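Local coordinates for type III secretion system effector protein ExoU (Pseudomonas fluorescens, PDB 4QMK) that probably acts as a patatin-like phospholipase delivered by type III secretion and directed to the plasma membrane by a phosphatidylinositol 4,5-bisphosphate-binding domain, at residues P326-E338 and A377-S389. Residues are numbered along the deposited sequence; the frame is centred on the assembly and turned at random.
Sequences PLGKDEALIVKFE and AFSEQTVTLPLNS
Ile334 to Phe337 pair in parallel with Thr382 to Leu385, joining two neighbouring strands of the mixed central sheet; strand 68-72 flanks 332-337 on its other edge. Five backbone hydrogen bonds join the strands, from Ile334 N to Gln381 O (3.0 Å) to Glu338 N and Leu385 O (3.1 Å); between them Ile334 O and Lys336 O accept from Val383 N and Leu385 N, and Lys336 N donates to Val383 O. Side chains extend this pairing at both ends. Where helix 374-380 gives way to strand, Gln381 OE1 accepts from Ala332 N at 2.8 Å. Its amide stacks on the Glu331 carboxylate, which is salt-bridged to Arg429. At the far end Glu338, its CG anti to the backbone N (chi1 -175°), stretches until OE2 accepts a hydrogen bond from Leu387 N at 2.7 Å, nearly along the C-O axis, and a weak one from Asn388 N. On one face Ile334 CD1 packs against Phe378, while Lys336 NZ sits at that ring's edge, 3.5 Å from CE1. The face bearing Val335, Val383, Phe337 and Leu385 is apolar. The Phe337 ring meets that of Phe81 and lies near, without touching, the probable nucleophile elbow. Such adjacent parallel strands fit the alpha/beta core of patatin-like phospholipases.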
ATOM      1  N   PRO A 326     -37.400  -4.724   1.010  1.00 36.43           N
ATOM      2  CA  PRO A 326     -37.716  -4.612  -0.375  1.00 36.15           C
ATOM      3  C   PRO A 326     -37.944  -3.154  -0.842  1.00 38.89           C
ATOM      4  O   PRO A 326     -38.026  -2.906  -2.040  1.00 45.17           O
ATOM      5  CB  PRO A 326     -38.989  -5.459  -0.505  1.00 34.66           C
ATOM      6  CG  PRO A 326     -39.620  -5.456   0.844  1.00 33.71           C
ATOM      7  CD  PRO A 326     -38.552  -5.169   1.829  1.00 34.78           C
ATOM      8  N   LEU A 327     -38.094  -2.211   0.086  1.00 39.21           N
ATOM      9  CA  LEU A 327     -38.309  -0.788  -0.264  1.00 34.30           C
ATOM     10  C   LEU A 327     -37.003  -0.050  -0.348  1.00 34.18           C
ATOM     11  O   LEU A 327     -36.970   1.093  -0.773  1.00 35.74           O
ATOM     12  CB  LEU A 327     -39.185  -0.089   0.757  1.00 32.61           C
ATOM     13  CG  LEU A 327     -40.476  -0.793   1.133  1.00 30.62           C
ATOM     14  CD1 LEU A 327     -41.135  -0.065   2.283  1.00 29.41           C
ATOM     15  CD2 LEU A 327     -41.394  -0.829  -0.047  1.00 29.42           C
ATOM     16  N   GLY A 328     -35.936  -0.676   0.108  1.00 40.19           N
ATOM     17  CA  GLY A 328     -34.595  -0.105  -0.021  1.00 54.26           C
ATOM     18  C   GLY A 328     -33.926  -0.677  -1.276  1.00 71.12           C
ATOM     19  O   GLY A 328     -33.236  -1.701  -1.210  1.00 92.07           O
ATOM     20  N   LYS A 329     -34.157  -0.052  -2.425  1.00 65.94           N
ATOM     21  CA  LYS A 329     -33.620  -0.561  -3.682  1.00 65.40           C
ATOM     22  C   LYS A 329     -32.930   0.521  -4.449  1.00 59.42           C
ATOM     23  O   LYS A 329     -33.488   1.578  -4.652  1.00 60.50           O
ATOM     24  CB  LYS A 329     -34.734  -1.146  -4.541  1.00 76.77           C
ATOM     25  CG  LYS A 329     -35.136  -2.560  -4.151  1.00 92.15           C
ATOM     26  CD  LYS A 329     -36.249  -3.105  -5.047  1.00 82.87           C
ATOM     27  CE  LYS A 329     -36.724  -4.483  -4.579  1.00 88.03           C
ATOM     28  NZ  LYS A 329     -37.994  -4.928  -5.232  1.00 86.67           N
ATOM     29  N   ASP A 330     -31.715   0.243  -4.897  1.00 58.83           N
ATOM     30  CA  ASP A 330     -30.967   1.204  -5.675  1.00 61.04           C
ATOM     31  C   ASP A 330     -31.361   1.164  -7.138  1.00 45.79           C
ATOM     32  O   ASP A 330     -31.754   0.146  -7.664  1.00 43.45           O
ATOM     33  CB  ASP A 330     -29.474   0.940  -5.550  1.00 76.19           C
ATOM     34  CG  ASP A 330     -28.928   1.355  -4.208  1.00 91.89           C
ATOM     35  OD1 ASP A 330     -28.877   2.597  -3.947  1.00 86.91           O
ATOM     36  OD2 ASP A 330     -28.534   0.438  -3.434  1.00 84.16           O
ATOM     37  N   GLU A 331     -31.265   2.304  -7.779  1.00 37.02           N
ATOM     38  CA  GLU A 331     -31.550   2.394  -9.167  1.00 34.23           C
ATOM     39  C   GLU A 331     -30.209   2.597  -9.894  1.00 32.52           C
ATOM     40  O   GLU A 331     -29.329   3.356  -9.436  1.00 32.51           O
ATOM     41  CB  GLU A 331     -32.505   3.553  -9.418  1.00 33.61           C
ATOM     42  CG  GLU A 331     -32.864   3.794 -10.886  1.00 43.44           C
ATOM     43  CD  GLU A 331     -33.962   2.900 -11.444  1.00 39.25           C
ATOM     44  OE1 GLU A 331     -34.430   1.991 -10.736  1.00 44.25           O
ATOM     45  OE2 GLU A 331     -34.353   3.123 -12.613  1.00 38.22           O
ATOM     46  N   ALA A 332     -30.052   1.911 -11.018  1.00 26.08           N
ATOM     47  CA  ALA A 332     -28.915   2.120 -11.851  1.00 24.55           C
ATOM     48  C   ALA A 332     -29.381   2.691 -13.207  1.00 23.86           C
ATOM     49  O   ALA A 332     -30.575   2.616 -13.544  1.00 23.98           O
ATOM     50  CB  ALA A 332     -28.210   0.817 -12.076  1.00 23.39           C
ATOM     51  N   LEU A 333     -28.450   3.265 -13.952  1.00 21.36           N
ATOM     52  CA  LEU A 333     -28.694   3.581 -15.333  1.00 24.17           C
ATOM     53  C   LEU A 333     -27.529   2.889 -16.016  1.00 25.02           C
ATOM     54  O   LEU A 333     -26.356   3.210 -15.757  1.00 27.38           O
ATOM     55  CB  LEU A 333     -28.660   5.085 -15.596  1.00 26.43           C
ATOM     56  CG  LEU A 333     -28.839   5.479 -17.056  1.00 27.31           C
ATOM     57  CD1 LEU A 333     -30.155   5.003 -17.618  1.00 26.49           C
ATOM     58  CD2 LEU A 333     -28.829   6.988 -17.123  1.00 30.35           C
ATOM     59  N   ILE A 334     -27.822   1.909 -16.855  1.00 23.05           N
ATOM     60  CA  ILE A 334     -26.780   1.121 -17.467  1.00 22.44           C
ATOM     61  C   ILE A 334     -26.817   1.489 -18.881  1.00 21.56           C
ATOM     62  O   ILE A 334     -27.855   1.354 -19.520  1.00 22.49           O
ATOM     63  CB  ILE A 334     -27.076  -0.396 -17.287  1.00 22.00           C
ATOM     64  CG1 ILE A 334     -27.083  -0.715 -15.792  1.00 24.13           C
ATOM     65  CG2 ILE A 334     -26.037  -1.220 -18.022  1.00 21.29           C
ATOM     66  CD1 ILE A 334     -27.737  -2.054 -15.395  1.00 25.24           C
ATOM     67  N   VAL A 335     -25.722   1.941 -19.427  1.00 23.93           N
ATOM     68  CA  VAL A 335     -25.773   2.519 -20.822  1.00 25.19           C
ATOM     69  C   VAL A 335     -25.086   1.634 -21.791  1.00 27.75           C
ATOM     70  O   VAL A 335     -23.897   1.445 -21.674  1.00 28.30           O
ATOM     71  CB  VAL A 335     -25.112   3.890 -20.862  1.00 25.19           C
ATOM     72  CG1 VAL A 335     -25.248   4.500 -22.234  1.00 27.30           C
ATOM     73  CG2 VAL A 335     -25.766   4.790 -19.827  1.00 24.58           C
ATOM     74  N   LYS A 336     -25.865   1.036 -22.697  1.00 31.58           N
ATOM     75  CA  LYS A 336     -25.357   0.167 -23.758  1.00 34.68           C
ATOM     76  C   LYS A 336     -25.610   0.735 -25.138  1.00 36.87           C
ATOM     77  O   LYS A 336     -26.384   1.657 -25.323  1.00 35.22           O
ATOM     78  CB  LYS A 336     -26.035  -1.192 -23.711  1.00 39.38           C
ATOM     79  CG  LYS A 336     -25.499  -2.041 -22.601  1.00 48.03           C
ATOM     80  CD  LYS A 336     -26.210  -3.373 -22.455  1.00 52.67           C
ATOM     81  CE  LYS A 336     -25.632  -4.083 -21.216  1.00 56.32           C
ATOM     82  NZ  LYS A 336     -26.133  -5.470 -20.959  1.00 56.80           N
ATOM     83  N   PHE A 337     -25.002   0.111 -26.131  1.00 42.22           N
ATOM     84  CA  PHE A 337     -25.223   0.516 -27.506  1.00 41.33           C
ATOM     85  C   PHE A 337     -26.028  -0.525 -28.311  1.00 44.43           C
ATOM     86  O   PHE A 337     -25.961  -1.725 -28.036  1.00 41.73           O
ATOM     87  CB  PHE A 337     -23.884   0.817 -28.126  1.00 39.29           C
ATOM     88  CG  PHE A 337     -23.170   1.926 -27.459  1.00 36.49           C
ATOM     89  CD1 PHE A 337     -22.399   1.686 -26.366  1.00 37.42           C
ATOM     90  CD2 PHE A 337     -23.303   3.223 -27.920  1.00 34.25           C
ATOM     91  CE1 PHE A 337     -21.747   2.733 -25.744  1.00 38.85           C
ATOM     92  CE2 PHE A 337     -22.681   4.258 -27.308  1.00 33.83           C
ATOM     93  CZ  PHE A 337     -21.892   4.023 -26.223  1.00 36.23           C
ATOM     94  N   GLU A 338     -26.766  -0.029 -29.312  1.00 52.08           N
ATOM     95  CA  GLU A 338     -27.669  -0.831 -30.210  1.00 59.14           C
ATOM     96  C   GLU A 338     -27.178  -2.187 -30.757  1.00 50.55           C
ATOM     97  O   GLU A 338     -26.039  -2.304 -31.178  1.00 47.54           O
ATOM     98  CB  GLU A 338     -28.090   0.059 -31.389  1.00 62.06           C
ATOM     99  CG  GLU A 338     -29.114  -0.587 -32.316  1.00 66.99           C
ATOM    100  CD  GLU A 338     -29.623   0.353 -33.407  1.00 62.30           C
ATOM    101  OE1 GLU A 338     -30.266  -0.136 -34.350  1.00 74.03           O
ATOM    102  OE2 GLU A 338     -29.386   1.570 -33.327  1.00 61.54           O
ATOM    103  N   ALA A 377     -34.274  -6.515 -13.256  1.00 50.64           N
ATOM    104  CA  ALA A 377     -34.098  -5.180 -12.724  1.00 50.82           C
ATOM    105  C   ALA A 377     -32.987  -4.530 -13.537  1.00 44.07           C
ATOM    106  O   ALA A 377     -33.078  -3.385 -13.920  1.00 44.27           O
ATOM    107  CB  ALA A 377     -33.740  -5.230 -11.241  1.00 46.20           C
ATOM    108  N   PHE A 378     -31.958  -5.316 -13.808  1.00 42.78           N
ATOM    109  CA  PHE A 378     -30.833  -4.916 -14.599  1.00 46.44           C
ATOM    110  C   PHE A 378     -31.322  -4.487 -15.987  1.00 42.93           C
ATOM    111  O   PHE A 378     -30.945  -3.382 -16.484  1.00 38.54           O
ATOM    112  CB  PHE A 378     -29.831  -6.070 -14.672  1.00 55.13           C
ATOM    113  CG  PHE A 378     -28.664  -5.845 -15.590  1.00 69.59           C
ATOM    114  CD1 PHE A 378     -28.724  -6.197 -16.955  1.00 77.26           C
ATOM    115  CD2 PHE A 378     -27.465  -5.339 -15.089  1.00 79.97           C
ATOM    116  CE1 PHE A 378     -27.628  -5.987 -17.805  1.00 77.03           C
ATOM    117  CE2 PHE A 378     -26.368  -5.139 -15.936  1.00 82.03           C
ATOM    118  CZ  PHE A 378     -26.448  -5.465 -17.288  1.00 77.66           C
ATOM    119  N   SER A 379     -32.205  -5.271 -16.597  1.00 36.40           N
ATOM    120  CA  SER A 379     -32.594  -4.925 -17.967  1.00 35.66           C
ATOM    121  C   SER A 379     -33.620  -3.808 -18.006  1.00 32.15           C
ATOM    122  O   SER A 379     -33.656  -3.080 -18.949  1.00 31.07           O
ATOM    123  CB  SER A 379     -33.005  -6.163 -18.807  1.00 40.14           C
ATOM    124  OG  SER A 379     -34.346  -6.490 -18.645  1.00 44.51           O
ATOM    125  N   GLU A 380     -34.442  -3.654 -16.970  1.00 30.20           N
ATOM    126  CA  GLU A 380     -35.366  -2.527 -16.895  1.00 29.24           C
ATOM    127  C   GLU A 380     -34.586  -1.224 -16.697  1.00 27.49           C
ATOM    128  O   GLU A 380     -35.053  -0.123 -17.082  1.00 26.41           O
ATOM    129  CB  GLU A 380     -36.306  -2.690 -15.698  1.00 35.42           C
ATOM    130  CG  GLU A 380     -37.448  -3.686 -15.894  1.00 43.43           C
ATOM    131  CD  GLU A 380     -38.105  -4.129 -14.579  1.00 54.72           C
ATOM    132  OE1 GLU A 380     -37.779  -3.572 -13.507  1.00 71.00           O
ATOM    133  OE2 GLU A 380     -38.941  -5.057 -14.605  1.00 66.90           O
ATOM    134  N   GLN A 381     -33.408  -1.336 -16.093  1.00 23.45           N
ATOM    135  CA  GLN A 381     -32.601  -0.191 -15.808  1.00 23.35           C
ATOM    136  C   GLN A 381     -31.585   0.096 -16.892  1.00 24.09           C
ATOM    137  O   GLN A 381     -30.703   0.927 -16.715  1.00 21.39           O
ATOM    138  CB  GLN A 381     -31.906  -0.411 -14.486  1.00 23.17           C
ATOM    139  CG  GLN A 381     -32.879  -0.224 -13.337  1.00 25.18           C
ATOM    140  CD  GLN A 381     -32.425  -0.848 -12.029  1.00 25.19           C
ATOM    141  OE1 GLN A 381     -31.375  -0.523 -11.480  1.00 28.26           O
ATOM    142  NE2 GLN A 381     -33.240  -1.699 -11.511  1.00 26.59           N
ATOM    143  N   THR A 382     -31.685  -0.630 -18.005  1.00 24.86           N
ATOM    144  CA  THR A 382     -30.717  -0.535 -19.065  1.00 26.26           C
ATOM    145  C   THR A 382     -31.280   0.341 -20.156  1.00 27.58           C
ATOM    146  O   THR A 382     -32.450   0.186 -20.488  1.00 28.92           O
ATOM    147  CB  THR A 382     -30.449  -1.919 -19.655  1.00 28.06           C
ATOM    148  OG1 THR A 382     -29.788  -2.733 -18.667  1.00 32.60           O
ATOM    149  CG2 THR A 382     -29.622  -1.829 -20.868  1.00 27.06           C
ATOM    150  N   VAL A 383     -30.465   1.250 -20.707  1.00 25.89           N
ATOM    151  CA  VAL A 383     -30.897   2.057 -21.844  1.00 25.80           C
ATOM    152  C   VAL A 383     -29.943   1.804 -23.001  1.00 27.23           C
ATOM    153  O   VAL A 383     -28.702   1.803 -22.837  1.00 27.48           O
ATOM    154  CB  VAL A 383     -30.994   3.573 -21.478  1.00 25.26           C
ATOM    155  CG1 VAL A 383     -29.646   4.164 -21.193  1.00 23.78           C
ATOM    156  CG2 VAL A 383     -31.691   4.352 -22.560  1.00 26.66           C
ATOM    157  N   THR A 384     -30.518   1.624 -24.181  1.00 29.26           N
ATOM    158  CA  THR A 384     -29.753   1.289 -25.402  1.00 31.03           C
ATOM    159  C   THR A 384     -29.692   2.474 -26.369  1.00 31.87           C
ATOM    160  O   THR A 384     -30.675   2.838 -26.978  1.00 32.53           O
ATOM    161  CB  THR A 384     -30.380   0.067 -26.102  1.00 32.01           C
ATOM    162  OG1 THR A 384     -30.387  -1.049 -25.175  1.00 36.58           O
ATOM    163  CG2 THR A 384     -29.606  -0.308 -27.317  1.00 32.38           C
ATOM    164  N   LEU A 385     -28.526   3.088 -26.470  1.00 32.80           N
ATOM    165  CA  LEU A 385     -28.368   4.248 -27.299  1.00 35.60           C
ATOM    166  C   LEU A 385     -28.410   3.796 -28.756  1.00 37.70           C
ATOM    167  O   LEU A 385     -27.697   2.897 -29.137  1.00 37.79           O
ATOM    168  CB  LEU A 385     -27.057   4.955 -26.987  1.00 35.62           C
ATOM    169  CG  LEU A 385     -26.842   5.425 -25.554  1.00 38.63           C
ATOM    170  CD1 LEU A 385     -25.595   6.304 -25.517  1.00 44.52           C
ATOM    171  CD2 LEU A 385     -28.033   6.199 -25.010  1.00 38.62           C
ATOM    172  N   PRO A 386     -29.274   4.410 -29.562  1.00 39.78           N
ATOM    173  CA  PRO A 386     -29.390   4.026 -30.962  1.00 45.82           C
ATOM    174  C   PRO A 386     -28.222   4.525 -31.830  1.00 49.19           C
ATOM    175  O   PRO A 386     -27.745   5.640 -31.651  1.00 52.14           O
ATOM    176  CB  PRO A 386     -30.681   4.716 -31.393  1.00 44.48           C
ATOM    177  CG  PRO A 386     -30.705   5.954 -30.573  1.00 42.58           C
ATOM    178  CD  PRO A 386     -30.133   5.558 -29.236  1.00 39.73           C
ATOM    179  N   LEU A 387     -27.788   3.696 -32.767  1.00 55.04           N
ATOM    180  CA  LEU A 387     -26.702   4.056 -33.679  1.00 56.59           C
ATOM    181  C   LEU A 387     -27.162   4.245 -35.115  1.00 56.69           C
ATOM    182  O   LEU A 387     -26.375   4.668 -35.946  1.00 55.37           O
ATOM    183  CB  LEU A 387     -25.581   3.002 -33.618  1.00 53.34           C
ATOM    184  CG  LEU A 387     -24.815   3.001 -32.288  1.00 51.59           C
ATOM    185  CD1 LEU A 387     -23.900   1.792 -32.161  1.00 53.19           C
ATOM    186  CD2 LEU A 387     -24.026   4.298 -32.126  1.00 53.29           C
ATOM    187  N   ASN A 388     -28.436   3.968 -35.391  1.00 59.13           N
ATOM    188  CA  ASN A 388     -28.976   4.019 -36.746  1.00 60.00           C
ATOM    189  C   ASN A 388     -30.279   4.829 -36.880  1.00 65.22           C
ATOM    190  O   ASN A 388     -31.251   4.594 -36.141  1.00 73.89           O
ATOM    191  CB  ASN A 388     -29.243   2.597 -37.237  1.00 59.82           C
ATOM    192  CG  ASN A 388     -29.758   2.571 -38.659  1.00 57.87           C
ATOM    193  OD1 ASN A 388     -29.278   3.308 -39.532  1.00 63.46           O
ATOM    194  ND2 ASN A 388     -30.733   1.745 -38.903  1.00 56.51           N
ATOM    195  N   SER A 389     -30.293   5.763 -37.837  1.00 65.11           N
ATOM    196  CA  SER A 389     -31.464   6.621 -38.111  1.00 65.08           C
ATOM    197  C   SER A 389     -31.390   7.249 -39.525  1.00 69.04           C
ATOM    198  O   SER A 389     -30.433   7.013 -40.268  1.00 64.41           O
ATOM    199  CB  SER A 389     -31.561   7.743 -37.052  1.00 60.81           C
ATOM    200  OG  SER A 389     -30.427   8.619 -37.092  1.00 57.81           O
TER